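Local coordinates for peptidase S15/CocE/NonD (Thaumarchaeota archaeon SCGC AB-539-E09, PDB 4PF1), which acts as a serine aminopeptidase of the alpha/beta hydrolase fold, probably cleaving residues from the N-termini of peptides, at residues A[187-192]-A[298-303]; A[422-427]-A[611-616]; A[509-514]-A[568-573]. One frame throughout, in Å; residues are numbered along the deposited sequence.

Contact 1 of 3, residues A[187-192]-A[298-303]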
loop_
_atom_site.group_PDB
_atom_site.type_symbol
_atom_site.label_atom_id
_atom_site.label_comp_id
_atom_site.label_asym_id
_atom_site.label_seq_id
_atom_site.Cartn_x
_atom_site.Cartn_y
_atom_site.Cartn_z
ATOM N N MET A 187 -24.000 -15.911 -19.798
ATOM C CA MET A 187 -23.910 -17.352 -19.596
ATOM C C MET A 187 -24.574 -17.993 -20.812
ATOM O O MET A 187 -25.775 -17.793 -21.024
ATOM C CB MET A 187 -24.610 -17.767 -18.282
ATOM C CG MET A 187 -23.965 -17.187 -17.027
ATOM S SD MET A 187 -24.884 -17.552 -15.501
ATOM C CE MET A 187 -24.615 -19.281 -15.371
ATOM N N VAL A 188 -23.789 -18.648 -21.679
ATOM C CA VAL A 188 -24.315 -19.206 -22.933
ATOM C C VAL A 188 -24.228 -20.734 -22.923
ATOM O O VAL A 188 -25.236 -21.402 -23.156
ATOM C CB VAL A 188 -23.602 -18.574 -24.159
ATOM C CG1 VAL A 188 -23.906 -19.325 -25.454
ATOM C CG2 VAL A 188 -23.970 -17.100 -24.293
ATOM N N ASP A 189 -23.034 -21.284 -22.673
ATOM C CA ASP A 189 -22.869 -22.726 -22.598
ATOM C C ASP A 189 -21.994 -23.069 -21.402
ATOM O O ASP A 189 -20.765 -22.953 -21.467
ATOM C CB ASP A 189 -22.300 -23.303 -23.908
ATOM C CG ASP A 189 -22.596 -24.782 -24.109
ATOM O OD1 ASP A 189 -22.506 -25.549 -23.122
ATOM O OD2 ASP A 189 -22.845 -25.182 -25.264
ATOM N N GLY A 190 -22.651 -23.490 -20.322
ATOM C CA GLY A 190 -22.014 -23.841 -19.058
ATOM C C GLY A 190 -21.128 -25.069 -19.104
ATOM O O GLY A 190 -20.345 -25.295 -18.182
ATOM N N TRP A 191 -21.238 -25.870 -20.177
ATOM C CA TRP A 191 -20.441 -27.085 -20.346
ATOM C C TRP A 191 -19.299 -26.861 -21.337
ATOM O O TRP A 191 -18.169 -27.277 -21.065
ATOM C CB TRP A 191 -21.329 -28.248 -20.813
ATOM C CG TRP A 191 -20.700 -29.605 -20.672
ATOM C CD1 TRP A 191 -20.931 -30.513 -19.682
ATOM C CD2 TRP A 191 -19.771 -30.221 -21.574
ATOM N NE1 TRP A 191 -20.199 -31.655 -19.907
ATOM C CE2 TRP A 191 -19.478 -31.504 -21.061
ATOM C CE3 TRP A 191 -19.145 -29.810 -22.764
ATOM C CZ2 TRP A 191 -18.603 -32.385 -21.706
ATOM C CZ3 TRP A 191 -18.267 -30.677 -23.391
ATOM C CH2 TRP A 191 -18.005 -31.948 -22.865
ATOM N N MET A 192 -19.598 -26.253 -22.508
ATOM C CA MET A 192 -18.599 -26.039 -23.558
ATOM C C MET A 192 -17.444 -25.150 -23.101
ATOM O O MET A 192 -16.291 -25.508 -23.331
ATOM C CB MET A 192 -19.230 -25.480 -24.844
ATOM C CG MET A 192 -19.825 -26.555 -25.754
ATOM S SD MET A 192 -18.677 -27.879 -26.256
ATOM C CE MET A 192 -17.467 -26.936 -27.190
ATOM N N ASP A 298 -17.020 -16.202 -18.170
ATOM C CA ASP A 298 -17.788 -16.507 -19.391
ATOM C C ASP A 298 -17.048 -16.018 -20.646
ATOM O O ASP A 298 -17.521 -15.112 -21.339
ATOM C CB ASP A 298 -19.201 -15.889 -19.307
ATOM C CG ASP A 298 -20.026 -16.421 -18.155
ATOM O OD1 ASP A 298 -20.604 -17.509 -18.299
ATOM O OD2 ASP A 298 -20.092 -15.745 -17.116
ATOM N N ILE A 299 -15.886 -16.637 -20.940
ATOM C CA ILE A 299 -15.017 -16.274 -22.072
ATOM C C ILE A 299 -15.484 -16.906 -23.417
ATOM O O ILE A 299 -15.001 -16.506 -24.481
ATOM C CB ILE A 299 -13.541 -16.662 -21.737
ATOM C CG1 ILE A 299 -12.531 -15.766 -22.484
ATOM C CG2 ILE A 299 -13.264 -18.167 -21.932
ATOM C CD1 ILE A 299 -11.258 -15.498 -21.731
ATOM N N TYR A 300 -16.409 -17.878 -23.359
ATOM C CA TYR A 300 -16.898 -18.623 -24.528
ATOM C C TYR A 300 -18.156 -17.991 -25.149
ATOM O O TYR A 300 -18.273 -17.922 -26.379
ATOM C CB TYR A 300 -17.193 -20.082 -24.103
ATOM C CG TYR A 300 -17.875 -20.942 -25.144
ATOM C CD1 TYR A 300 -17.133 -21.734 -26.016
ATOM C CD2 TYR A 300 -19.262 -21.044 -25.192
ATOM C CE1 TYR A 300 -17.755 -22.542 -26.965
ATOM C CE2 TYR A 300 -19.895 -21.834 -26.149
ATOM C CZ TYR A 300 -19.137 -22.589 -27.029
ATOM O OH TYR A 300 -19.754 -23.402 -27.944
ATOM N N GLY A 301 -19.088 -17.595 -24.291
ATOM C CA GLY A 301 -20.407 -17.091 -24.654
ATOM C C GLY A 301 -20.555 -16.024 -25.722
ATOM O O GLY A 301 -21.214 -16.259 -26.741
ATOM N N SER A 302 -20.042 -14.816 -25.450
ATOM C CA SER A 302 -20.206 -13.644 -26.318
ATOM C C SER A 302 -19.666 -13.846 -27.768
ATOM O O SER A 302 -20.435 -13.606 -28.704
ATOM C CB SER A 302 -19.597 -12.407 -25.672
ATOM O OG SER A 302 -20.179 -12.185 -24.397
ATOM N N PRO A 303 -18.409 -14.329 -28.009
ATOM C CA PRO A 303 -17.976 -14.542 -29.407
ATOM C C PRO A 303 -18.785 -15.633 -30.124
ATOM O O PRO A 303 -19.050 -15.498 -31.320
ATOM C CB PRO A 303 -16.503 -14.925 -29.278
ATOM C CG PRO A 303 -16.339 -15.384 -27.890
ATOM C CD PRO A 303 -17.329 -14.661 -27.054
HETATM O O HOH W 1 -22.388 -23.828 -27.507
#
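Met192 lays its CB over one face of the Tyr300 ring, 4.0 Å from the ring centroid and 24° off the normal, which meets the geometry of a CH-pi contact; the nearest ring atom is CZ, so the methylene sits toward the hydroxyl end. Tyr300 reaches this loop because its CG is anti to the backbone N (chi1 172°). Asp189 CB approaches the same ring obliquely, 3.6 Å from CE2. A water accepts from Tyr300 OH at 2.7 Å and donates to Asp189 OD2; Lys304 also bonds the hydroxyl, and Tyr265 the carboxylate. Asp189 OD1 turns back to its own loop, taking Trp191 N on its anti lone pair and Met192 N from above the carboxylate plane, the latter nearly straight at 172°. Replacing Tyr300 by an alanine would probably leave Met192 CB without its aromatic face and the water without its phenol donor. Farther along, Val188 CB rests 3.6 Å from Gly301 CA, and Met187 CG lies 3.6 Å from Asp298 OD1. Asp298 also touches His328, which with Ser161 and Asp295 has the geometry of a charge relay, consistent with the catalytic triad of an alpha/beta hydrolase; Asp189 itself forms an Asx turn in the loop following strand 178-184.

Contact 2 of 3, residues A[422-427]-A[611-616]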
loop_
_atom_site.group_PDB
_atom_site.type_symbol
_atom_site.label_atom_id
_atom_site.label_comp_id
_atom_site.label_asym_id
_atom_site.label_seq_id
_atom_site.Cartn_x
_atom_site.Cartn_y
_atom_site.Cartn_z
ATOM N N LYS A 422 11.324 -37.772 -38.906
ATOM C CA LYS A 422 11.943 -38.524 -37.793
ATOM C C LYS A 422 11.148 -38.410 -36.479
ATOM O O LYS A 422 10.515 -37.380 -36.223
ATOM C CB LYS A 422 13.404 -38.078 -37.564
ATOM C CG LYS A 422 13.556 -36.607 -37.171
ATOM C CD LYS A 422 15.003 -36.184 -37.046
ATOM C CE LYS A 422 15.109 -34.736 -36.637
ATOM N NZ LYS A 422 16.517 -34.271 -36.604
ATOM N N GLN A 423 11.193 -39.474 -35.652
ATOM C CA GLN A 423 10.516 -39.531 -34.359
ATOM C C GLN A 423 10.971 -38.374 -33.473
ATOM O O GLN A 423 12.172 -38.156 -33.297
ATOM C CB GLN A 423 10.772 -40.880 -33.667
ATOM C CG GLN A 423 9.953 -41.074 -32.393
ATOM C CD GLN A 423 10.324 -42.339 -31.672
ATOM O OE1 GLN A 423 9.766 -43.413 -31.922
ATOM N NE2 GLN A 423 11.263 -42.237 -30.741
ATOM N N ALA A 424 10.001 -37.603 -32.960
ATOM C CA ALA A 424 10.248 -36.440 -32.115
ATOM C C ALA A 424 9.030 -36.134 -31.254
ATOM O O ALA A 424 7.893 -36.145 -31.741
ATOM C CB ALA A 424 10.607 -35.226 -32.969
ATOM N N PHE A 425 9.276 -35.883 -29.966
ATOM C CA PHE A 425 8.258 -35.545 -28.978
ATOM C C PHE A 425 8.910 -34.945 -27.745
ATOM O O PHE A 425 10.110 -35.128 -27.525
ATOM C CB PHE A 425 7.414 -36.789 -28.582
ATOM C CG PHE A 425 8.205 -38.002 -28.138
ATOM C CD1 PHE A 425 8.657 -38.120 -26.826
ATOM C CD2 PHE A 425 8.456 -39.050 -29.017
ATOM C CE1 PHE A 425 9.385 -39.242 -26.417
ATOM C CE2 PHE A 425 9.178 -40.175 -28.605
ATOM C CZ PHE A 425 9.635 -40.263 -27.308
ATOM N N ASP A 426 8.120 -34.254 -26.930
ATOM C CA ASP A 426 8.556 -33.734 -25.638
ATOM C C ASP A 426 7.819 -34.510 -24.564
ATOM O O ASP A 426 6.606 -34.701 -24.670
ATOM C CB ASP A 426 8.311 -32.226 -25.532
ATOM C CG ASP A 426 9.064 -31.437 -26.578
ATOM O OD1 ASP A 426 10.315 -31.384 -26.497
ATOM O OD2 ASP A 426 8.413 -30.915 -27.505
ATOM N N GLU A 427 8.555 -35.022 -23.570
ATOM C CA GLU A 427 7.992 -35.888 -22.543
ATOM C C GLU A 427 7.993 -35.256 -21.152
ATOM O O GLU A 427 8.917 -34.519 -20.800
ATOM C CB GLU A 427 8.778 -37.204 -22.513
ATOM C CG GLU A 427 8.102 -38.336 -21.764
ATOM C CD GLU A 427 8.929 -39.603 -21.724
ATOM O OE1 GLU A 427 9.850 -39.686 -20.881
ATOM O OE2 GLU A 427 8.659 -40.514 -22.537
ATOM N N TRP A 611 3.813 -34.836 -29.323
ATOM C CA TRP A 611 4.525 -35.203 -30.545
ATOM C C TRP A 611 4.628 -34.046 -31.540
ATOM O O TRP A 611 3.715 -33.231 -31.648
ATOM C CB TRP A 611 3.867 -36.427 -31.190
ATOM C CG TRP A 611 4.134 -37.704 -30.440
ATOM C CD1 TRP A 611 3.656 -38.052 -29.209
ATOM C CD2 TRP A 611 4.964 -38.793 -30.871
ATOM N NE1 TRP A 611 4.141 -39.286 -28.844
ATOM C CE2 TRP A 611 4.951 -39.763 -29.844
ATOM C CE3 TRP A 611 5.712 -39.047 -32.034
ATOM C CZ2 TRP A 611 5.628 -40.983 -29.959
ATOM C CZ3 TRP A 611 6.398 -40.249 -32.138
ATOM C CH2 TRP A 611 6.362 -41.195 -31.104
ATOM N N ARG A 612 5.756 -33.983 -32.265
ATOM C CA ARG A 612 6.055 -32.922 -33.233
ATOM C C ARG A 612 6.826 -33.501 -34.428
ATOM O O ARG A 612 8.046 -33.345 -34.532
ATOM C CB ARG A 612 6.844 -31.776 -32.560
ATOM C CG ARG A 612 7.812 -32.245 -31.470
ATOM C CD ARG A 612 8.697 -31.126 -30.989
ATOM N NE ARG A 612 9.561 -31.563 -29.892
ATOM C CZ ARG A 612 10.777 -32.073 -30.052
ATOM N NH1 ARG A 612 11.290 -32.216 -31.269
ATOM N NH2 ARG A 612 11.493 -32.438 -28.998
ATOM N N THR A 613 6.104 -34.225 -35.298
ATOM C CA THR A 613 6.665 -34.881 -36.486
ATOM C C THR A 613 5.837 -34.508 -37.719
ATOM O O THR A 613 4.786 -33.894 -37.572
ATOM C CB THR A 613 6.695 -36.420 -36.293
ATOM O OG1 THR A 613 5.358 -36.908 -36.190
ATOM C CG2 THR A 613 7.497 -36.852 -35.075
ATOM N N ALA A 614 6.290 -34.903 -38.927
ATOM C CA ALA A 614 5.551 -34.657 -40.175
ATOM C C ALA A 614 4.141 -35.274 -40.103
ATOM O O ALA A 614 3.167 -34.630 -40.501
ATOM C CB ALA A 614 6.317 -35.236 -41.359
ATOM N N GLU A 615 4.043 -36.502 -39.539
ATOM C CA GLU A 615 2.800 -37.253 -39.351
ATOM C C GLU A 615 1.932 -36.630 -38.245
ATOM O O GLU A 615 0.714 -36.531 -38.412
ATOM C CB GLU A 615 3.125 -38.720 -39.008
ATOM C CG GLU A 615 1.910 -39.635 -38.917
ATOM C CD GLU A 615 2.210 -41.096 -38.628
ATOM O OE1 GLU A 615 3.229 -41.379 -37.955
ATOM O OE2 GLU A 615 1.403 -41.957 -39.047
ATOM N N TYR A 616 2.556 -36.231 -37.114
ATOM C CA TYR A 616 1.851 -35.646 -35.965
ATOM C C TYR A 616 2.357 -34.203 -35.675
ATOM O O TYR A 616 3.085 -33.998 -34.697
ATOM C CB TYR A 616 2.021 -36.539 -34.712
ATOM C CG TYR A 616 1.676 -38.001 -34.914
ATOM C CD1 TYR A 616 0.370 -38.400 -35.185
ATOM C CD2 TYR A 616 2.636 -38.994 -34.739
ATOM C CE1 TYR A 616 0.040 -39.746 -35.336
ATOM C CE2 TYR A 616 2.318 -40.345 -34.886
ATOM C CZ TYR A 616 1.017 -40.716 -35.188
ATOM O OH TYR A 616 0.694 -42.046 -35.327
#
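Arg612 grips Asp426 side-on in a salt bridge, NE to OD2 at 2.7 Å and NH2 to OD1 at 3.0 Å, across an antiparallel strand pairing in the C-terminal non-catalytic domain. Both oxygens lie close to the guanidinium plane, yet both are met from above the carboxylate plane, the two planes being 40° apart. The extended chain from CG to NE carries the guanidinium alongside the strand, where Phe425 N lies over its face. Asp426 OD2 has a second partner in Trp473 NE1, which would help to fix the carboxylate's rotation. The backbone adds one bond, Arg612 N to Ala424 O at 3.1 Å. Phe425 and Trp611 then form a non-hydrogen-bonded pair with their side chains on the same face of the sheet. The two side chains run alongside each other in the same direction, their rings meeting obliquely with planes 41° apart. The backbone sets Phe425 CB 3.8 Å above the centroid of the five-membered ring of Trp611, a CH-pi contact, and the first torsion (CG between backbone N and carbonyl carbon, chi1 53°) swings CD2 over the six-membered ring. At the outer rim of the indole, Gln423 CG comes 3.7 Å from Trp611 CZ3. Beyond the bridge, Thr613 directs its methyl, not its hydroxyl, across the gap: CG2 lies 3.3 Å from Lys422 O.

Contact 3 of 3, residues A[509-514]-A[568-573]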
loop_
_atom_site.group_PDB
_atom_site.type_symbol
_atom_site.label_atom_id
_atom_site.label_comp_id
_atom_site.label_asym_id
_atom_site.label_seq_id
_atom_site.Cartn_x
_atom_site.Cartn_y
_atom_site.Cartn_z
ATOM N N ASP A 509 2.398 -14.083 -23.950
ATOM C CA ASP A 509 3.233 -13.022 -24.471
ATOM C C ASP A 509 4.355 -12.814 -23.462
ATOM O O ASP A 509 4.096 -12.357 -22.348
ATOM C CB ASP A 509 2.425 -11.724 -24.705
ATOM C CG ASP A 509 3.250 -10.551 -25.242
ATOM O OD1 ASP A 509 4.420 -10.408 -24.832
ATOM O OD2 ASP A 509 2.706 -9.757 -26.027
ATOM N N VAL A 510 5.583 -13.205 -23.821
ATOM C CA VAL A 510 6.749 -13.027 -22.954
ATOM C C VAL A 510 7.285 -11.615 -23.164
ATOM O O VAL A 510 7.751 -11.288 -24.254
ATOM C CB VAL A 510 7.858 -14.095 -23.183
ATOM C CG1 VAL A 510 8.963 -13.972 -22.137
ATOM C CG2 VAL A 510 7.280 -15.499 -23.185
ATOM N N TRP A 511 7.206 -10.780 -22.125
ATOM C CA TRP A 511 7.683 -9.402 -22.173
ATOM C C TRP A 511 9.223 -9.391 -22.304
ATOM O O TRP A 511 9.860 -10.387 -21.941
ATOM C CB TRP A 511 7.204 -8.635 -20.927
ATOM C CG TRP A 511 5.744 -8.258 -20.980
ATOM C CD1 TRP A 511 4.685 -9.095 -21.191
ATOM C CD2 TRP A 511 5.191 -6.945 -20.815
ATOM N NE1 TRP A 511 3.509 -8.386 -21.168
ATOM C CE2 TRP A 511 3.789 -7.062 -20.942
ATOM C CE3 TRP A 511 5.745 -5.674 -20.566
ATOM C CZ2 TRP A 511 2.929 -5.960 -20.825
ATOM C CZ3 TRP A 511 4.893 -4.583 -20.451
ATOM C CH2 TRP A 511 3.503 -4.731 -20.576
ATOM N N PRO A 512 9.846 -8.323 -22.876
ATOM C CA PRO A 512 11.316 -8.331 -23.031
ATOM C C PRO A 512 12.063 -8.473 -21.703
ATOM O O PRO A 512 11.479 -8.247 -20.636
ATOM C CB PRO A 512 11.614 -6.975 -23.687
ATOM C CG PRO A 512 10.327 -6.556 -24.311
ATOM C CD PRO A 512 9.258 -7.075 -23.404
ATOM N N ASP A 513 13.363 -8.867 -21.778
ATOM C CA ASP A 513 14.257 -9.059 -20.623
ATOM C C ASP A 513 14.237 -7.837 -19.704
ATOM O O ASP A 513 14.167 -7.984 -18.482
ATOM C CB ASP A 513 15.694 -9.350 -21.095
ATOM C CG ASP A 513 15.864 -10.651 -21.867
ATOM O OD1 ASP A 513 14.904 -11.465 -21.889
ATOM O OD2 ASP A 513 16.959 -10.868 -22.425
ATOM N N GLU A 514 14.268 -6.634 -20.307
ATOM C CA GLU A 514 14.173 -5.353 -19.613
ATOM C C GLU A 514 13.083 -4.506 -20.269
ATOM O O GLU A 514 12.977 -4.484 -21.500
ATOM C CB GLU A 514 15.524 -4.622 -19.604
ATOM C CG GLU A 514 16.520 -5.229 -18.629
ATOM C CD GLU A 514 17.774 -4.410 -18.389
ATOM O OE1 GLU A 514 18.525 -4.174 -19.361
ATOM O OE2 GLU A 514 18.034 -4.054 -17.217
ATOM N N PRO A 568 7.929 -5.704 -30.701
ATOM C CA PRO A 568 9.349 -6.101 -30.820
ATOM C C PRO A 568 10.013 -6.319 -29.455
ATOM O O PRO A 568 9.737 -5.583 -28.503
ATOM C CB PRO A 568 9.987 -4.924 -31.567
ATOM C CG PRO A 568 8.861 -4.266 -32.278
ATOM C CD PRO A 568 7.681 -4.411 -31.374
ATOM N N GLY A 569 10.847 -7.352 -29.367
ATOM C CA GLY A 569 11.508 -7.735 -28.122
ATOM C C GLY A 569 10.712 -8.757 -27.327
ATOM O O GLY A 569 11.255 -9.408 -26.429
ATOM N N HIS A 570 9.409 -8.905 -27.651
ATOM C CA HIS A 570 8.530 -9.886 -27.007
ATOM C C HIS A 570 8.656 -11.253 -27.681
ATOM O O HIS A 570 9.055 -11.330 -28.845
ATOM C CB HIS A 570 7.052 -9.428 -27.055
ATOM C CG HIS A 570 6.733 -8.225 -26.221
ATOM N ND1 HIS A 570 5.950 -8.323 -25.086
ATOM C CD2 HIS A 570 7.052 -6.925 -26.419
ATOM C CE1 HIS A 570 5.833 -7.091 -24.620
ATOM N NE2 HIS A 570 6.478 -6.216 -25.388
ATOM N N ARG A 571 8.305 -12.323 -26.956
ATOM C CA ARG A 571 8.301 -13.690 -27.482
ATOM C C ARG A 571 6.888 -14.260 -27.429
ATOM O O ARG A 571 6.095 -13.861 -26.571
ATOM C CB ARG A 571 9.245 -14.607 -26.675
ATOM C CG ARG A 571 10.723 -14.230 -26.679
ATOM C CD ARG A 571 11.502 -15.260 -25.877
ATOM N NE ARG A 571 12.815 -14.780 -25.445
ATOM C CZ ARG A 571 13.952 -15.445 -25.635
ATOM N NH1 ARG A 571 13.954 -16.606 -26.280
ATOM N NH2 ARG A 571 15.099 -14.946 -25.194
ATOM N N ILE A 572 6.582 -15.213 -28.320
ATOM C CA ILE A 572 5.300 -15.926 -28.295
ATOM C C ILE A 572 5.588 -17.250 -27.596
ATOM O O ILE A 572 6.517 -17.958 -27.991
ATOM C CB ILE A 572 4.640 -16.115 -29.693
ATOM C CG1 ILE A 572 4.507 -14.768 -30.443
ATOM C CG2 ILE A 572 3.271 -16.810 -29.541
ATOM C CD1 ILE A 572 4.283 -14.875 -31.938
ATOM N N MET A 573 4.861 -17.548 -26.515
ATOM C CA MET A 573 5.093 -18.767 -25.748
ATOM C C MET A 573 3.875 -19.680 -25.730
ATOM O O MET A 573 2.734 -19.214 -25.708
ATOM C CB MET A 573 5.514 -18.420 -24.309
ATOM C CG MET A 573 5.731 -19.628 -23.412
ATOM S SD MET A 573 6.294 -19.164 -21.767
ATOM C CE MET A 573 8.049 -18.967 -22.074
HETATM O O HOH W 2 10.879 -11.456 -24.590
#
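His570 donates from ND1 to Asp509 OD1 at 2.6 Å, a short bond received on the syn lone pair of the carboxylate. The acceptor lies 19° out of the imidazole plane, and carboxylate and ring stand almost perpendicular, 85° apart. Pro512 CD covers one face of the same ring, 3.6 Å from its centroid and nearly over the centre, a CH-pi contact. The imidazole in turn presents an edge to the face of Trp511, with CE1 3.8 Å from CG of the indole, in an edge-to-face pair. Carboxylate, proline and indole together limit how the histidine can turn. Asp509 arrives at ND1 because its CG is anti to the backbone N (chi1 179°), while its other oxygen, OD2, is held by His564, a second-shell residue likely to orient the carboxylate and to share its charge. Behind these side chains the backbone sets the register: Val510 and Arg571 are a hydrogen-bonded antiparallel pair, N to O at 2.9 Å in both directions. On the face of the sheet bearing this pair, Val510 CB meets Arg571 CB, and Val510 CG2 packs on Met573 CB at 3.6 Å. Farther out, Asp513 forms a salt bridge with Arg237 of a second subunit, bringing the chain after the strand to an interface. The whole is an antiparallel pairing of central strands 502-510 and 571-577 in a four-stranded sheet of the C-terminal non-catalytic domain.

Overall arrangement
Along the chain contact 1 closes first; contact 3 is then nested within the loop closed by contact 2. Contact 1 joins the loop after strand 178-184 to the turn that leads into helix 301-309 and its first residues, in the catalytic alpha/beta hydrolase part, about 6 Å from the chain's centre. Contacts 2 and 3 both belong to the C-terminal non-catalytic domain but to different antiparallel sheets, one including strands 425-430 and 606-625, the other 502-510 and 571-577; their centres are about 26 Å apart. Contact 1 lies about 33 Å from contact 2 and 30 Å from contact 3, centre to centre, without touching either. The probable active-site neighbourhood is thus spatially separate from the two beta pairings, of which contact 3 adjoins other subunits.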